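Local coordinates for putative methyltransferase protein (Bacteroides fragilis, PDB 5BP9) that binds S-adenosyl-L-homocysteine in a Rossmann-like domain and probably acts as an S-adenosylmethionine-dependent methyltransferase, at residues 130-133 with 134-137; 115-118 with 119-123. All blocks are in the same frame, centred on the assembly; numbering follows the deposited sequence.

Contact 1 of 2, residues 130-133 with 134-137. With SAH (S-adenosyl-L-homocysteine), chain D.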
ATOM      1  N   ASP A 130      -9.553  -1.896  -2.154  1.00 11.41           N
ATOM      2  CA  ASP A 130      -8.760  -3.009  -1.652  1.00 11.09           C
ATOM      3  C   ASP A 130      -9.254  -4.277  -2.315  1.00 11.99           C
ATOM      4  O   ASP A 130     -10.425  -4.386  -2.664  1.00 13.46           O
ATOM      5  CB  ASP A 130      -8.878  -3.126  -0.101  1.00 11.61           C
ATOM      6  CG  ASP A 130      -7.675  -3.784   0.525  1.00 12.32           C
ATOM      7  OD1 ASP A 130      -7.516  -5.014   0.310  1.00 13.58           O
ATOM      8  OD2 ASP A 130      -6.888  -3.068   1.217  1.00 13.16           O
ATOM      9  N   ILE A 131      -8.359  -5.251  -2.455  1.00 11.77           N
ATOM     10  CA  ILE A 131      -8.744  -6.563  -3.003  1.00 13.17           C
ATOM     11  C   ILE A 131      -9.329  -7.516  -1.952  1.00 13.65           C
ATOM     12  O   ILE A 131      -9.860  -8.557  -2.318  1.00 12.39           O
ATOM     13  CB  ILE A 131      -7.572  -7.254  -3.724  1.00 13.00           C
ATOM     14  CG1 ILE A 131      -6.376  -7.453  -2.782  1.00 14.55           C
ATOM     15  CG2 ILE A 131      -7.195  -6.462  -4.984  1.00 16.05           C
ATOM     16  CD1 ILE A 131      -5.235  -8.274  -3.367  1.00 17.23           C
ATOM     17  N   SER A 132      -9.213  -7.161  -0.670  1.00 11.32           N
ATOM     18  CA  SER A 132      -9.677  -7.990   0.452  1.00 11.66           C
ATOM     19  C   SER A 132     -11.178  -7.763   0.681  1.00 12.26           C
ATOM     20  O   SER A 132     -11.567  -6.645   1.035  1.00 12.47           O
ATOM     21  CB  SER A 132      -8.924  -7.638   1.728  1.00 13.22           C
ATOM     22  OG  SER A 132      -9.600  -8.132   2.876  1.00 14.49           O
ATOM     23  N   PRO A 133     -12.004  -8.822   0.573  1.00 13.27           N
ATOM     24  CA  PRO A 133     -13.443  -8.574   0.746  1.00 13.02           C
ATOM     25  C   PRO A 133     -13.816  -8.218   2.169  1.00 13.09           C
ATOM     26  O   PRO A 133     -14.690  -7.362   2.386  1.00 14.77           O
ATOM     27  CB  PRO A 133     -14.095  -9.886   0.316  1.00 14.41           C
ATOM     28  CG  PRO A 133     -13.027 -10.906   0.505  1.00 16.79           C
ATOM     29  CD  PRO A 133     -11.737 -10.216   0.201  1.00 14.07           C
ATOM     30  N   LEU A 134     -13.156  -8.835   3.139  1.00 13.57           N
ATOM     31  CA  LEU A 134     -13.462  -8.587   4.535  1.00 12.76           C
ATOM     32  C   LEU A 134     -12.971  -7.200   4.983  1.00 14.81           C
ATOM     33  O   LEU A 134     -13.593  -6.563   5.849  1.00 16.67           O
ATOM     34  CB  LEU A 134     -12.906  -9.715   5.416  1.00 15.05           C
ATOM     35  CG  LEU A 134     -13.623 -11.057   5.263  1.00 18.27           C
ATOM     36  CD1 LEU A 134     -12.823 -12.209   5.847  1.00 23.90           C
ATOM     37  CD2 LEU A 134     -15.010 -10.981   5.882  1.00 25.41           C
ATOM     38  N   SER A 135     -11.871  -6.713   4.396  1.00 12.80           N
ATOM     39  CA  SER A 135     -11.408  -5.360   4.662  1.00 12.79           C
ATOM     40  C   SER A 135     -12.414  -4.340   4.157  1.00 11.69           C
ATOM     41  O   SER A 135     -12.732  -3.388   4.867  1.00 14.01           O
ATOM     42  CB  SER A 135     -10.039  -5.120   4.048  1.00 14.07           C
ATOM     43  OG  SER A 135      -9.060  -5.994   4.605  1.00 15.37           O
ATOM     44  N   VAL A 136     -12.924  -4.549   2.951  1.00 12.04           N
ATOM     45  CA  VAL A 136     -13.944  -3.658   2.394  1.00 12.26           C
ATOM     46  C   VAL A 136     -15.227  -3.663   3.237  1.00 13.19           C
ATOM     47  O   VAL A 136     -15.805  -2.577   3.490  1.00 14.38           O
ATOM     48  CB  VAL A 136     -14.184  -3.959   0.900  1.00 11.80           C
ATOM     49  CG1 VAL A 136     -15.401  -3.218   0.351  1.00 14.97           C
ATOM     50  CG2 VAL A 136     -12.925  -3.650   0.086  1.00 13.01           C
ATOM     51  N   GLU A 137     -15.626  -4.847   3.729  1.00 13.44           N
ATOM     52  CA  GLU A 137     -16.770  -4.969   4.658  1.00 15.86           C
ATOM     53  C   GLU A 137     -16.587  -4.053   5.839  1.00 15.57           C
ATOM     54  O   GLU A 137     -17.465  -3.271   6.169  1.00 17.64           O
ATOM     55  CB  GLU A 137     -16.906  -6.417   5.199  1.00 18.10           C
ATOM     56  CG  GLU A 137     -17.714  -6.600   6.496  1.00 21.50           C
ATOM     57  CD  GLU A 137     -17.848  -8.057   6.921  1.00 19.32           C
ATOM     58  OE1 GLU A 137     -17.637  -8.326   8.130  1.00 27.20           O
ATOM     59  OE2 GLU A 137     -18.149  -8.901   6.034  1.00 26.67           O
TER
HETATM   60  N   SAH D 303      -2.965   0.941   3.649  1.00 37.50           N
HETATM   61  CA  SAH D 303      -3.340   0.018   4.788  1.00 53.00           C
HETATM   62  CB  SAH D 303      -3.052  -1.467   4.520  1.00 50.63           C
HETATM   63  CG  SAH D 303      -1.631  -1.806   4.067  1.00 39.65           C
HETATM   64  SD  SAH D 303      -1.482  -3.535   3.724  1.00 22.99           S
HETATM   65  C   SAH D 303      -2.630   0.422   6.051  1.00 61.37           C
HETATM   66  O   SAH D 303      -1.800   1.325   6.048  1.00 39.48           O
HETATM   67  OXT SAH D 303      -2.846  -0.122   7.133  1.00 77.23           O
HETATM   68  C5' SAH D 303      -1.664  -3.579   1.960  1.00 19.87           C
HETATM   69  C4' SAH D 303      -3.122  -3.624   1.518  1.00 15.88           C
HETATM   70  O4' SAH D 303      -3.153  -3.566   0.076  1.00 13.82           O
HETATM   71  C3' SAH D 303      -3.909  -4.875   1.901  1.00 12.43           C
HETATM   72  O3' SAH D 303      -5.146  -4.499   2.549  1.00 13.96           O
HETATM   73  C2' SAH D 303      -4.125  -5.601   0.577  1.00 11.84           C
HETATM   74  O2' SAH D 303      -5.271  -6.428   0.512  1.00 13.40           O
HETATM   75  C1' SAH D 303      -4.163  -4.460  -0.414  1.00 11.94           C
HETATM   76  N9  SAH D 303      -3.842  -4.768  -1.816  1.00 12.85           N
HETATM   77  C8  SAH D 303      -2.869  -5.584  -2.256  1.00 13.85           C
HETATM   78  N7  SAH D 303      -2.756  -5.632  -3.549  1.00 14.53           N
HETATM   79  C5  SAH D 303      -3.722  -4.755  -4.001  1.00 12.45           C
HETATM   80  C6  SAH D 303      -4.129  -4.348  -5.280  1.00 13.22           C
HETATM   81  N6  SAH D 303      -3.553  -4.794  -6.410  1.00 13.80           N
HETATM   82  N1  SAH D 303      -5.149  -3.451  -5.379  1.00 12.77           N
HETATM   83  C2  SAH D 303      -5.731  -3.008  -4.244  1.00 13.35           C
HETATM   84  N3  SAH D 303      -5.417  -3.329  -2.977  1.00 12.70           N
HETATM   85  C4  SAH D 303      -4.407  -4.220  -2.914  1.00 10.72           C
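S132 and S135 meet at the N-terminus of helix 133-142, where S132 is the N-cap. S132 OG accepts from S135 N at 3.1 Å (N-H...O 156°) and lies 2.8 Å from S135 OG; D48 OD2 is a further hydrogen-bond partner of the same hydroxyl. With OG anti to the backbone N (chi1 163°), the S132 side chain turns back over the first helical turn to make this cap. Behind it the helix begins normally, V136 N bonding to S132 O and E137 N to P133 O.

Before the cap, an Asx turn follows strand 125-130: D130 OD1 takes S132 N through its anti lone pair at 2.9 Å. The same carboxylate grips the ribose of S-adenosyl-L-homocysteine in bidentate fashion, D130 OD1 to O2' at 2.7 Å and D130 OD2 to O3' at 2.6 Å, while G111 N also donates to OD2. Farther out, V136 CG2 rests 3.4 Å from S132 O, beside D130 CB, and I131 CD1 reaches the adenine at N7, 3.6 Å away.

An acidic residue at the C-terminal side of the second strand, holding the ribose diol, is a hallmark of Rossmann-like methyltransferases; here the backbone N-H groups on its carboxylate would probably stabilise the negative charge.

Contact 2 of 2, residues 115-118 with 119-123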
ATOM      1  N   HIS A 115      -6.775   5.476   6.938  1.00 16.61           N
ATOM      2  CA  HIS A 115      -6.411   6.677   6.223  1.00 16.16           C
ATOM      3  C   HIS A 115      -7.662   7.340   5.670  1.00 17.06           C
ATOM      4  O   HIS A 115      -7.818   8.559   5.805  1.00 17.28           O
ATOM      5  CB  HIS A 115      -5.385   6.414   5.128  1.00 16.48           C
ATOM      6  CG  HIS A 115      -4.082   5.904   5.653  1.00 21.44           C
ATOM      7  ND1 HIS A 115      -3.436   4.807   5.123  1.00 29.48           N
ATOM      8  CD2 HIS A 115      -3.317   6.333   6.678  1.00 20.84           C
ATOM      9  CE1 HIS A 115      -2.326   4.594   5.799  1.00 28.41           C
ATOM     10  NE2 HIS A 115      -2.236   5.505   6.750  1.00 19.56           N
ATOM     11  N   ALA A 116      -8.552   6.540   5.080  1.00 15.37           N
ATOM     12  CA  ALA A 116      -9.769   7.068   4.483  1.00 14.78           C
ATOM     13  C   ALA A 116     -10.618   7.787   5.521  1.00 15.72           C
ATOM     14  O   ALA A 116     -11.093   8.899   5.252  1.00 17.77           O
ATOM     15  CB  ALA A 116     -10.570   5.973   3.800  1.00 15.37           C
ATOM     16  N   LEU A 117     -10.798   7.179   6.694  1.00 17.34           N
ATOM     17  CA  LEU A 117     -11.522   7.844   7.795  1.00 20.08           C
ATOM     18  C   LEU A 117     -10.896   9.157   8.249  1.00 20.93           C
ATOM     19  O   LEU A 117     -11.601  10.121   8.507  1.00 21.68           O
ATOM     20  CB  LEU A 117     -11.669   6.905   8.992  1.00 22.10           C
ATOM     21  CG  LEU A 117     -12.586   5.701   8.754  1.00 20.08           C
ATOM     22  CD1 LEU A 117     -12.498   4.698   9.903  1.00 26.18           C
ATOM     23  CD2 LEU A 117     -14.037   6.112   8.537  1.00 22.31           C
ATOM     24  N   ALA A 118      -9.577   9.193   8.361  1.00 19.84           N
ATOM     25  CA  ALA A 118      -8.881  10.426   8.731  1.00 17.66           C
ATOM     26  C   ALA A 118      -9.110  11.510   7.705  1.00 20.65           C
ATOM     27  O   ALA A 118      -9.374  12.664   8.052  1.00 23.54           O
ATOM     28  CB  ALA A 118      -7.404  10.177   8.932  1.00 21.26           C
ATOM     29  N   LEU A 119      -9.036  11.146   6.428  1.00 17.85           N
ATOM     30  CA  LEU A 119      -9.263  12.118   5.374  1.00 17.36           C
ATOM     31  C   LEU A 119     -10.701  12.654   5.386  1.00 20.16           C
ATOM     32  O   LEU A 119     -10.909  13.858   5.235  1.00 19.75           O
ATOM     33  CB  LEU A 119      -8.940  11.532   4.020  1.00 16.82           C
ATOM     34  CG  LEU A 119      -7.474  11.170   3.789  1.00 16.40           C
ATOM     35  CD1 LEU A 119      -7.359  10.192   2.629  1.00 19.38           C
ATOM     36  CD2 LEU A 119      -6.645  12.424   3.551  1.00 17.22           C
ATOM     37  N   GLN A 120     -11.673  11.770   5.587  1.00 19.02           N
ATOM     38  CA  GLN A 120     -13.088  12.165   5.640  1.00 23.26           C
ATOM     39  C   GLN A 120     -13.312  13.170   6.718  1.00 32.65           C
ATOM     40  O   GLN A 120     -14.015  14.169   6.534  1.00 31.31           O
ATOM     41  CB  GLN A 120     -13.985  10.969   5.893  1.00 23.15           C
ATOM     42  CG  GLN A 120     -14.085  10.089   4.670  1.00 22.15           C
ATOM     43  CD  GLN A 120     -15.055   8.904   4.778  1.00 20.67           C
ATOM     44  OE1 GLN A 120     -15.247   8.212   3.794  1.00 23.31           O
ATOM     45  NE2 GLN A 120     -15.686   8.685   5.936  1.00 23.19           N
ATOM     46  N   GLU A 121     -12.662  12.931   7.839  1.00 37.65           N
ATOM     47  CA  GLU A 121     -12.781  13.850   8.970  1.00 32.19           C
ATOM     48  C   GLU A 121     -12.205  15.241   8.738  1.00 26.96           C
ATOM     49  O   GLU A 121     -12.698  16.219   9.349  1.00 30.22           O
ATOM     50  CB  GLU A 121     -12.260  13.165  10.237  1.00 32.46           C
ATOM     51  CG  GLU A 121     -13.359  12.306  10.871  1.00 62.45           C
ATOM     52  CD  GLU A 121     -12.952  10.871  11.175  1.00 40.60           C
ATOM     53  OE1 GLU A 121     -11.991  10.695  11.961  1.00 56.18           O
ATOM     54  OE2 GLU A 121     -13.608   9.921  10.640  1.00 48.37           O
ATOM     55  N   SER A 122     -11.219  15.358   7.857  1.00 25.22           N
ATOM     56  CA  SER A 122     -10.716  16.644   7.381  1.00 28.29           C
ATOM     57  C   SER A 122     -11.678  17.305   6.406  1.00 38.32           C
ATOM     58  O   SER A 122     -11.406  18.414   5.965  1.00 38.09           O
ATOM     59  CB  SER A 122      -9.389  16.450   6.635  1.00 36.42           C
ATOM     60  OG  SER A 122      -8.393  15.969   7.496  1.00 43.07           O
ATOM     61  N   GLY A 123     -12.749  16.600   6.029  1.00 28.47           N
ATOM     62  CA  GLY A 123     -13.691  17.050   5.010  1.00 28.10           C
ATOM     63  C   GLY A 123     -13.236  16.771   3.587  1.00 23.25           C
ATOM     64  O   GLY A 123     -13.776  17.338   2.640  1.00 23.89           O
TER
HETATM   65  O   HOH W   1      -8.515  14.263  10.131  1.00 41.55           O
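H115 and L119 stand one turn apart on helix 114-121, the crossover helix of a beta-alpha-beta unit between strands 104-108 and 125-130; a Schellman motif, with G123 the first residue to leave helical geometry, follows its last turn. The helix backbone is regular, with L119 N donating to H115 O at 2.9 Å and Q120 N to A116 O at the same length.

L119 lies on the buried side. Its CG is anti to the carbonyl carbon (chi1 -65°), which brings L119 CG to 3.3 Å from H115 O and directs the isobutyl group toward L98, I105 and V126. H115, on the same side of the helix and also against L98, directs its imidazole toward the bound S-adenosyl-L-homocysteine, and its NE2 is hydrogen-bonded to E94.

Q120 runs out extended from its own CG, past A116 O, and Q120 NE2 passes 4.0 Å from L117 CD2 where the two side chains cross at a slant. Its amide is anchored beyond the helix, OE1 by K145 N and NE2 by G143 O, two bonds that should fix which way the amide is flipped.

E121 behaves differently. Bent at chi2 (129°), it folds back along the helix toward L117 O. That would set two acceptors close together, so the placement of this exposed carboxylate is doubtful and may reflect the crystal neighbour that E121 touches; L117 O is bonded to E121 N.

Past the last turn, G123 takes a positive phi of 82° and its N bonds to Q120 O, part of the double return into the last turn that defines the Schellman motif. S122 N reaches A118 O at 3.3 Å, and a water donates to the same carbonyl oxygen while also hydrogen-bonded to S122 OG.

Contact 2 comes first along the chain and contact 1 follows it, with strand 125-130 running from one to the other. Their centres are 18 Å apart and their nearest atoms about 9 Å, so they do not touch. Helix 114-121 fills the crossover between the parallel strands 104-108 and 125-130 of the mixed sheet, and helix 133-142 leads on from the second of these toward strand 147-149. Contact 2 includes the last turn of its helix, contact 1 the N-terminal start of the next. Both nevertheless reach S-adenosyl-L-homocysteine, through H115 and D130, so successive units of one Rossmann-like sheet contribute to one S-adenosyl-L-homocysteine pocket.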